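Local atomic coordinates of putative transcriptional regulator (Shigella flexneri 2a str. 2457T, PDB entry 3C8G), a protein that probably catalyses the addition of water to fumarate to give malate, and belongs to the same family as the mannitol operon repressor MtlR. Residues Y88-H93 and V122-R127; G36-L41 and P66-D71. One frame throughout, in Å; residues are numbered along the deposited sequence.

Contact 1 of 2, residues Y88-H93 and V122-R127; sequences YADITH and VNSITR
Asp-90 and Asn-123 share one torsion: each CG stands anti to its own carbonyl carbon and beside the backbone N (chi1 -78° and -71°). In Asp-90 this swings the carboxylate out from helix 85-103 to the start of the short helix 123-126; in Asn-123 it folds the amide back to the same carboxylate. In this all-helical fold the N-terminal amides of helix 123-126 are thus capped by a carboxylate from helix 85-103. Val-122 holds the N-cap position but has no polar side chain to receive them.

The two carboxylate oxygens divide the work. OD1 takes Asn-123 N at 2.9 Å in a nearly straight bond (167° at the hydrogen) and Asn-123 ND2, also at 2.9 Å, in a more bent one. Both donors come to the syn side but lie out of the carboxylate plane, on opposite faces of it, and the planes of carboxylate and side-chain amide are close to parallel. With OD2, Asp-90 uses the syn lone pair for Ser-124 N at 3.1 Å. Three firm bonds on two oxygens fix the rotation of this buried group, which faces the N-terminal end of the helix.

Carbon atoms fill in round the polar groups: Val-122 CG1 lies 3.9 Å from Asp-90 OD2, and Ala-89 CB is 4.2 Å from Asn-123 ND2. Helix 158-166 packs against the junction, its Ala-162 touching both Val-122 and Ser-124, while Ile-125 rests on Ile-119 of helix 113-120. The Ser-124 hydroxyl, placed between backbone N and carbonyl carbon, adds a weak bond from OG to Asp-90 OD2 at 3.3 Å.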
ATOM      1  N   TYR B  88      11.204  -9.548   9.465  1.00 60.16           N
ATOM      2  CA  TYR B  88      10.902  -8.155   9.216  1.00 59.82           C
ATOM      3  C   TYR B  88      12.014  -7.244   9.763  1.00 59.43           C
ATOM      4  O   TYR B  88      12.424  -6.279   9.091  1.00 59.44           O
ATOM      5  CB  TYR B  88       9.547  -7.784   9.795  1.00 60.09           C
ATOM      6  CG  TYR B  88       9.267  -6.328   9.710  1.00 60.57           C
ATOM      7  CD1 TYR B  88       9.539  -5.493  10.777  1.00 61.89           C
ATOM      8  CD2 TYR B  88       8.748  -5.776   8.549  1.00 60.91           C
ATOM      9  CE1 TYR B  88       9.294  -4.135  10.689  1.00 62.72           C
ATOM     10  CE2 TYR B  88       8.493  -4.442   8.450  1.00 61.25           C
ATOM     11  CZ  TYR B  88       8.767  -3.616   9.527  1.00 62.40           C
ATOM     12  OH  TYR B  88       8.503  -2.259   9.434  1.00 62.80           O
ATOM     13  N   ALA B  89      12.493  -7.540  10.972  1.00 58.49           N
ATOM     14  CA  ALA B  89      13.671  -6.852  11.522  1.00 58.12           C
ATOM     15  C   ALA B  89      14.863  -6.956  10.555  1.00 58.30           C
ATOM     16  O   ALA B  89      15.484  -5.955  10.189  1.00 58.23           O
ATOM     17  CB  ALA B  89      14.033  -7.415  12.894  1.00 57.03           C
ATOM     18  N   ASP B  90      15.146  -8.165  10.104  1.00 58.64           N
ATOM     19  CA  ASP B  90      16.333  -8.368   9.308  1.00 60.20           C
ATOM     20  C   ASP B  90      16.275  -7.541   8.024  1.00 60.49           C
ATOM     21  O   ASP B  90      17.211  -6.779   7.722  1.00 60.74           O
ATOM     22  CB  ASP B  90      16.558  -9.856   8.997  1.00 60.25           C
ATOM     23  CG  ASP B  90      17.148 -10.638  10.174  1.00 62.02           C
ATOM     24  OD1 ASP B  90      17.201 -10.092  11.324  1.00 59.84           O
ATOM     25  OD2 ASP B  90      17.547 -11.820   9.928  1.00 64.24           O
ATOM     26  N   ILE B  91      15.173  -7.678   7.285  1.00 61.02           N
ATOM     27  CA  ILE B  91      15.095  -7.076   5.958  1.00 61.31           C
ATOM     28  C   ILE B  91      15.032  -5.575   6.103  1.00 61.92           C
ATOM     29  O   ILE B  91      15.668  -4.849   5.363  1.00 61.76           O
ATOM     30  CB  ILE B  91      13.900  -7.568   5.162  1.00 60.94           C
ATOM     31  CG1 ILE B  91      13.942  -9.090   5.056  1.00 58.35           C
ATOM     32  CG2 ILE B  91      13.936  -6.936   3.798  1.00 60.35           C
ATOM     33  CD1 ILE B  91      12.816  -9.697   4.246  1.00 56.26           C
ATOM     34  N   THR B  92      14.285  -5.115   7.092  1.00 62.94           N
ATOM     35  CA  THR B  92      14.321  -3.709   7.473  1.00 63.77           C
ATOM     36  C   THR B  92      15.768  -3.260   7.713  1.00 63.55           C
ATOM     37  O   THR B  92      16.206  -2.267   7.147  1.00 63.74           O
ATOM     38  CB  THR B  92      13.423  -3.464   8.692  1.00 63.86           C
ATOM     39  OG1 THR B  92      12.083  -3.742   8.293  1.00 66.16           O
ATOM     40  CG2 THR B  92      13.479  -2.012   9.155  1.00 64.39           C
ATOM     41  N   HIS B  93      16.529  -4.017   8.496  1.00 63.57           N
ATOM     42  CA  HIS B  93      17.914  -3.632   8.734  1.00 63.51           C
ATOM     43  C   HIS B  93      18.715  -3.543   7.447  1.00 62.80           C
ATOM     44  O   HIS B  93      19.466  -2.596   7.265  1.00 62.20           O
ATOM     45  CB  HIS B  93      18.597  -4.519   9.771  1.00 63.83           C
ATOM     46  CG  HIS B  93      18.127  -4.272  11.176  1.00 66.77           C
ATOM     47  ND1 HIS B  93      17.804  -3.014  11.648  1.00 69.25           N
ATOM     48  CD2 HIS B  93      17.928  -5.122  12.215  1.00 67.45           C
ATOM     49  CE1 HIS B  93      17.431  -3.099  12.911  1.00 69.03           C
ATOM     50  NE2 HIS B  93      17.515  -4.364  13.283  1.00 68.76           N
ATOM     51  N   VAL B 122      21.546  -8.705  12.829  1.00 59.43           N
ATOM     52  CA  VAL B 122      20.905  -9.526  11.807  1.00 57.95           C
ATOM     53  C   VAL B 122      20.726 -10.899  12.426  1.00 57.34           C
ATOM     54  O   VAL B 122      21.729 -11.574  12.751  1.00 57.33           O
ATOM     55  CB  VAL B 122      21.755  -9.597  10.524  1.00 58.49           C
ATOM     56  CG1 VAL B 122      21.273 -10.717   9.560  1.00 58.25           C
ATOM     57  CG2 VAL B 122      21.842  -8.226   9.820  1.00 57.30           C
ATOM     58  N   ASN B 123      19.467 -11.302  12.612  1.00 56.35           N
ATOM     59  CA  ASN B 123      19.113 -12.513  13.367  1.00 56.51           C
ATOM     60  C   ASN B 123      19.517 -13.790  12.646  1.00 56.71           C
ATOM     61  O   ASN B 123      19.851 -14.796  13.273  1.00 56.66           O
ATOM     62  CB  ASN B 123      17.610 -12.602  13.611  1.00 56.77           C
ATOM     63  CG  ASN B 123      17.115 -11.598  14.604  1.00 57.04           C
ATOM     64  OD1 ASN B 123      17.327 -11.735  15.803  1.00 59.50           O
ATOM     65  ND2 ASN B 123      16.411 -10.597  14.118  1.00 57.44           N
ATOM     66  N   SER B 124      19.456 -13.763  11.321  1.00 56.53           N
ATOM     67  CA  SER B 124      19.832 -14.942  10.550  1.00 56.53           C
ATOM     68  C   SER B 124      21.335 -15.182  10.620  1.00 56.14           C
ATOM     69  O   SER B 124      21.803 -16.289  10.389  1.00 56.82           O
ATOM     70  CB  SER B 124      19.330 -14.860   9.111  1.00 56.00           C
ATOM     71  OG  SER B 124      19.862 -13.728   8.461  1.00 57.55           O
ATOM     72  N   ILE B 125      22.085 -14.156  10.991  1.00 55.88           N
ATOM     73  CA  ILE B 125      23.508 -14.333  11.273  1.00 55.58           C
ATOM     74  C   ILE B 125      23.724 -14.760  12.732  1.00 55.67           C
ATOM     75  O   ILE B 125      24.382 -15.748  13.007  1.00 55.49           O
ATOM     76  CB  ILE B 125      24.300 -13.042  10.940  1.00 55.02           C
ATOM     77  CG1 ILE B 125      24.356 -12.849   9.441  1.00 54.30           C
ATOM     78  CG2 ILE B 125      25.685 -13.094  11.499  1.00 54.01           C
ATOM     79  CD1 ILE B 125      24.886 -11.513   9.077  1.00 57.77           C
ATOM     80  N   THR B 126      23.139 -13.997  13.643  1.00 56.53           N
ATOM     81  CA  THR B 126      23.234 -14.182  15.102  1.00 57.36           C
ATOM     82  C   THR B 126      22.708 -15.521  15.661  1.00 56.58           C
ATOM     83  O   THR B 126      23.216 -16.032  16.671  1.00 55.58           O
ATOM     84  CB  THR B 126      22.533 -12.967  15.779  1.00 57.88           C
ATOM     85  OG1 THR B 126      23.537 -12.017  16.156  1.00 60.00           O
ATOM     86  CG2 THR B 126      21.697 -13.348  16.992  1.00 60.01           C
ATOM     87  N   ARG B 127      21.708 -16.075  14.974  1.00 56.88           N
ATOM     88  CA  ARG B 127      21.000 -17.302  15.387  1.00 57.29           C
ATOM     89  C   ARG B 127      21.752 -18.546  15.036  1.00 56.56           C
ATOM     90  O   ARG B 127      21.512 -19.595  15.627  1.00 55.86           O
ATOM     91  CB  ARG B 127      19.625 -17.394  14.724  1.00 57.83           C
ATOM     92  CG  ARG B 127      18.579 -16.608  15.395  1.00 59.04           C
ATOM     93  CD  ARG B 127      17.279 -16.909  14.716  1.00 64.19           C
ATOM     94  NE  ARG B 127      16.190 -16.165  15.334  1.00 68.37           N
ATOM     95  CZ  ARG B 127      14.909 -16.386  15.081  1.00 70.61           C
ATOM     96  NH1 ARG B 127      13.974 -15.668  15.696  1.00 71.72           N
ATOM     97  NH2 ARG B 127      14.569 -17.329  14.209  1.00 72.44           N
TER

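Contact 2 of 2, residues G36-L41 and P66-D71; sequences GIRQFL and PLDDID
Arg-38 and Asp-68 supply the charged part of the contact. The arginine chain bends at its third torsion (chi3 104°), which turns the guanidinium so that the carboxylate lies over one face, the two planes only 16° apart and the carboxyl carbon offset toward the rim. Arg-38 NE and Asp-68 OD1 form a salt bridge at 3.2 Å, but the oxygen is well out of the guanidinium plane: charges attract, and no N-H points at it. The other oxygen, OD2, accepts a hydrogen bond from Ser-64 N, a second partner for the carboxylate. Arg-38 NH2 also comes to 3.0 Å from Leu-67 O, at too poor an angle for a hydrogen bond.

The apolar part is looser. Ile-37 and Ile-70 meet through their CG1 atoms at 4.3 Å, and Leu-41 CD2 reaches Leu-67 CB at 4.5 Å.

Within 66-71 the chain makes an inverse gamma turn centred on Asp-68. Asp-69 follows as the N-cap of helix 70-79, its CB pointing away from residues 36-41; its OD2 accepts weakly from Asp-71 N and also from Val-72 N.

The contact thus packs the last turns of helix 29-40 against the loop entering helix 70-79, with Ile-70 touching Leu-33 and Leu-34 on one helix and Ile-37 touching Ala-73 on the other and Ile-91 of helix 85-103.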
ATOM      1  N   GLY B  36      12.861 -10.370  -4.432  1.00 66.09           N
ATOM      2  CA  GLY B  36      12.373 -11.441  -3.574  1.00 65.67           C
ATOM      3  C   GLY B  36      11.034 -11.100  -2.933  1.00 65.71           C
ATOM      4  O   GLY B  36      10.101 -11.904  -2.950  1.00 65.14           O
ATOM      5  N   ILE B  37      10.949  -9.895  -2.375  1.00 65.95           N
ATOM      6  CA  ILE B  37       9.740  -9.398  -1.731  1.00 66.30           C
ATOM      7  C   ILE B  37       8.613  -9.273  -2.772  1.00 67.23           C
ATOM      8  O   ILE B  37       7.466  -9.671  -2.520  1.00 67.45           O
ATOM      9  CB  ILE B  37      10.023  -8.032  -1.029  1.00 66.23           C
ATOM     10  CG1 ILE B  37      10.849  -8.231   0.254  1.00 66.26           C
ATOM     11  CG2 ILE B  37       8.745  -7.279  -0.731  1.00 64.57           C
ATOM     12  CD1 ILE B  37      10.064  -8.869   1.441  1.00 68.84           C
ATOM     13  N   ARG B  38       8.959  -8.748  -3.949  1.00 67.67           N
ATOM     14  CA  ARG B  38       7.982  -8.465  -4.995  1.00 68.42           C
ATOM     15  C   ARG B  38       7.374  -9.716  -5.625  1.00 68.05           C
ATOM     16  O   ARG B  38       6.245  -9.666  -6.069  1.00 68.15           O
ATOM     17  CB  ARG B  38       8.577  -7.550  -6.078  1.00 68.75           C
ATOM     18  CG  ARG B  38       8.449  -6.037  -5.792  1.00 69.48           C
ATOM     19  CD  ARG B  38       9.156  -5.187  -6.885  1.00 69.60           C
ATOM     20  NE  ARG B  38       8.275  -4.524  -7.857  1.00 72.50           N
ATOM     21  CZ  ARG B  38       7.033  -4.082  -7.619  1.00 73.67           C
ATOM     22  NH1 ARG B  38       6.348  -3.472  -8.581  1.00 73.50           N
ATOM     23  NH2 ARG B  38       6.470  -4.226  -6.425  1.00 73.46           N
ATOM     24  N   GLN B  39       8.120 -10.824  -5.677  1.00 67.70           N
ATOM     25  CA  GLN B  39       7.572 -12.099  -6.162  1.00 67.24           C
ATOM     26  C   GLN B  39       6.572 -12.644  -5.136  1.00 66.34           C
ATOM     27  O   GLN B  39       5.596 -13.285  -5.510  1.00 67.17           O
ATOM     28  CB  GLN B  39       8.664 -13.153  -6.490  1.00 67.34           C
ATOM     29  CG  GLN B  39      10.082 -12.586  -6.684  1.00 70.11           C
ATOM     30  CD  GLN B  39      10.869 -13.145  -7.894  1.00 72.12           C
ATOM     31  OE1 GLN B  39      11.383 -14.271  -7.864  1.00 71.67           O
ATOM     32  NE2 GLN B  39      11.001 -12.324  -8.941  1.00 72.50           N
ATOM     33  N   PHE B  40       6.805 -12.357  -3.858  1.00 64.94           N
ATOM     34  CA  PHE B  40       5.943 -12.801  -2.768  1.00 64.20           C
ATOM     35  C   PHE B  40       4.603 -12.085  -2.746  1.00 63.57           C
ATOM     36  O   PHE B  40       3.589 -12.698  -2.488  1.00 63.68           O
ATOM     37  CB  PHE B  40       6.652 -12.596  -1.427  1.00 64.51           C
ATOM     38  CG  PHE B  40       5.856 -13.054  -0.226  1.00 64.07           C
ATOM     39  CD1 PHE B  40       5.041 -12.163   0.466  1.00 64.01           C
ATOM     40  CD2 PHE B  40       5.950 -14.370   0.231  1.00 64.21           C
ATOM     41  CE1 PHE B  40       4.312 -12.587   1.579  1.00 64.54           C
ATOM     42  CE2 PHE B  40       5.223 -14.812   1.339  1.00 63.11           C
ATOM     43  CZ  PHE B  40       4.412 -13.929   2.016  1.00 64.46           C
ATOM     44  N   LEU B  41       4.608 -10.790  -3.015  1.00 63.03           N
ATOM     45  CA  LEU B  41       3.399  -9.958  -2.915  1.00 62.90           C
ATOM     46  C   LEU B  41       2.067 -10.537  -3.470  1.00 62.46           C
ATOM     47  O   LEU B  41       1.037 -10.406  -2.815  1.00 62.59           O
ATOM     48  CB  LEU B  41       3.682  -8.552  -3.479  1.00 62.89           C
ATOM     49  CG  LEU B  41       4.047  -7.296  -2.648  1.00 63.07           C
ATOM     50  CD1 LEU B  41       4.491  -7.502  -1.185  1.00 62.22           C
ATOM     51  CD2 LEU B  41       5.075  -6.457  -3.421  1.00 62.74           C
ATOM     52  N   PRO B  66       2.740   1.873  -6.184  1.00 67.20           N
ATOM     53  CA  PRO B  66       2.712   2.179  -4.745  1.00 67.56           C
ATOM     54  C   PRO B  66       3.366   1.114  -3.847  1.00 67.98           C
ATOM     55  O   PRO B  66       3.459   1.299  -2.640  1.00 67.89           O
ATOM     56  CB  PRO B  66       1.209   2.250  -4.448  1.00 67.35           C
ATOM     57  CG  PRO B  66       0.597   1.375  -5.464  1.00 66.81           C
ATOM     58  CD  PRO B  66       1.380   1.634  -6.701  1.00 66.91           C
ATOM     59  N   LEU B  67       3.798   0.004  -4.438  1.00 68.67           N
ATOM     60  CA  LEU B  67       4.474  -1.067  -3.715  1.00 68.66           C
ATOM     61  C   LEU B  67       5.826  -1.483  -4.352  1.00 68.98           C
ATOM     62  O   LEU B  67       6.378  -2.525  -4.011  1.00 68.87           O
ATOM     63  CB  LEU B  67       3.531  -2.260  -3.582  1.00 68.50           C
ATOM     64  CG  LEU B  67       2.374  -2.142  -2.594  1.00 68.62           C
ATOM     65  CD1 LEU B  67       1.233  -3.016  -3.066  1.00 69.19           C
ATOM     66  CD2 LEU B  67       2.801  -2.530  -1.183  1.00 67.88           C
ATOM     67  N   ASP B  68       6.347  -0.668  -5.274  1.00 69.33           N
ATOM     68  CA  ASP B  68       7.697  -0.863  -5.826  1.00 69.65           C
ATOM     69  C   ASP B  68       8.677  -0.076  -4.926  1.00 69.63           C
ATOM     70  O   ASP B  68       9.430   0.791  -5.385  1.00 69.31           O
ATOM     71  CB  ASP B  68       7.756  -0.388  -7.296  1.00 69.65           C
ATOM     72  CG  ASP B  68       8.877  -1.063  -8.117  1.00 69.97           C
ATOM     73  OD1 ASP B  68       9.762  -1.761  -7.544  1.00 67.93           O
ATOM     74  OD2 ASP B  68       8.863  -0.881  -9.362  1.00 69.12           O
ATOM     75  N   ASP B  69       8.620  -0.375  -3.633  1.00 69.55           N
ATOM     76  CA  ASP B  69       9.450   0.266  -2.624  1.00 69.75           C
ATOM     77  C   ASP B  69       9.583  -0.737  -1.475  1.00 69.29           C
ATOM     78  O   ASP B  69       8.596  -1.053  -0.812  1.00 69.59           O
ATOM     79  CB  ASP B  69       8.770   1.552  -2.162  1.00 70.19           C
ATOM     80  CG  ASP B  69       9.522   2.273  -1.044  1.00 72.51           C
ATOM     81  OD1 ASP B  69      10.080   3.357  -1.319  1.00 77.49           O
ATOM     82  OD2 ASP B  69       9.528   1.803   0.117  1.00 74.37           O
ATOM     83  N   ILE B  70      10.789  -1.247  -1.240  1.00 68.40           N
ATOM     84  CA  ILE B  70      10.962  -2.304  -0.241  1.00 68.00           C
ATOM     85  C   ILE B  70      10.343  -1.992   1.119  1.00 67.36           C
ATOM     86  O   ILE B  70       9.817  -2.868   1.769  1.00 67.16           O
ATOM     87  CB  ILE B  70      12.443  -2.795  -0.116  1.00 68.21           C
ATOM     88  CG1 ILE B  70      12.475  -4.232   0.401  1.00 68.59           C
ATOM     89  CG2 ILE B  70      13.290  -1.856   0.739  1.00 66.75           C
ATOM     90  CD1 ILE B  70      13.774  -4.980   0.057  1.00 70.41           C
ATOM     91  N   ASP B  71      10.373  -0.740   1.539  1.00 67.44           N
ATOM     92  CA  ASP B  71       9.859  -0.397   2.865  1.00 67.11           C
ATOM     93  C   ASP B  71       8.339  -0.619   2.935  1.00 66.60           C
ATOM     94  O   ASP B  71       7.871  -1.402   3.785  1.00 66.90           O
ATOM     95  CB  ASP B  71      10.248   1.032   3.273  1.00 67.10           C
ATOM     96  CG  ASP B  71      11.756   1.312   3.133  1.00 69.60           C
ATOM     97  OD1 ASP B  71      12.593   0.395   3.337  1.00 68.72           O
ATOM     98  OD2 ASP B  71      12.102   2.484   2.826  1.00 72.21           O
TER

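Contact 2 closes in the chain before contact 1 opens, and their centres lie 18 Å apart, yet they touch through Ile-91. This side chain of helix 85-103 meets both sides of contact 2: its CD1 comes within 4.0 Å of Ile-37 CD1 on helix 29-40, and its CG2 lies 4.2 Å from Ile-70 CD1 on helix 70-79. Helices 70-79 and 85-103 are consecutive in the sequence; the first begins in contact 2, the second supplies residues 88-93 of contact 1. Polar ties join the same two helices, since the Asp-71 carboxylate accepts from Ser-95 OG and His-99 NE2. The two contacts thus meet through isoleucines, while their polar groups lie apart.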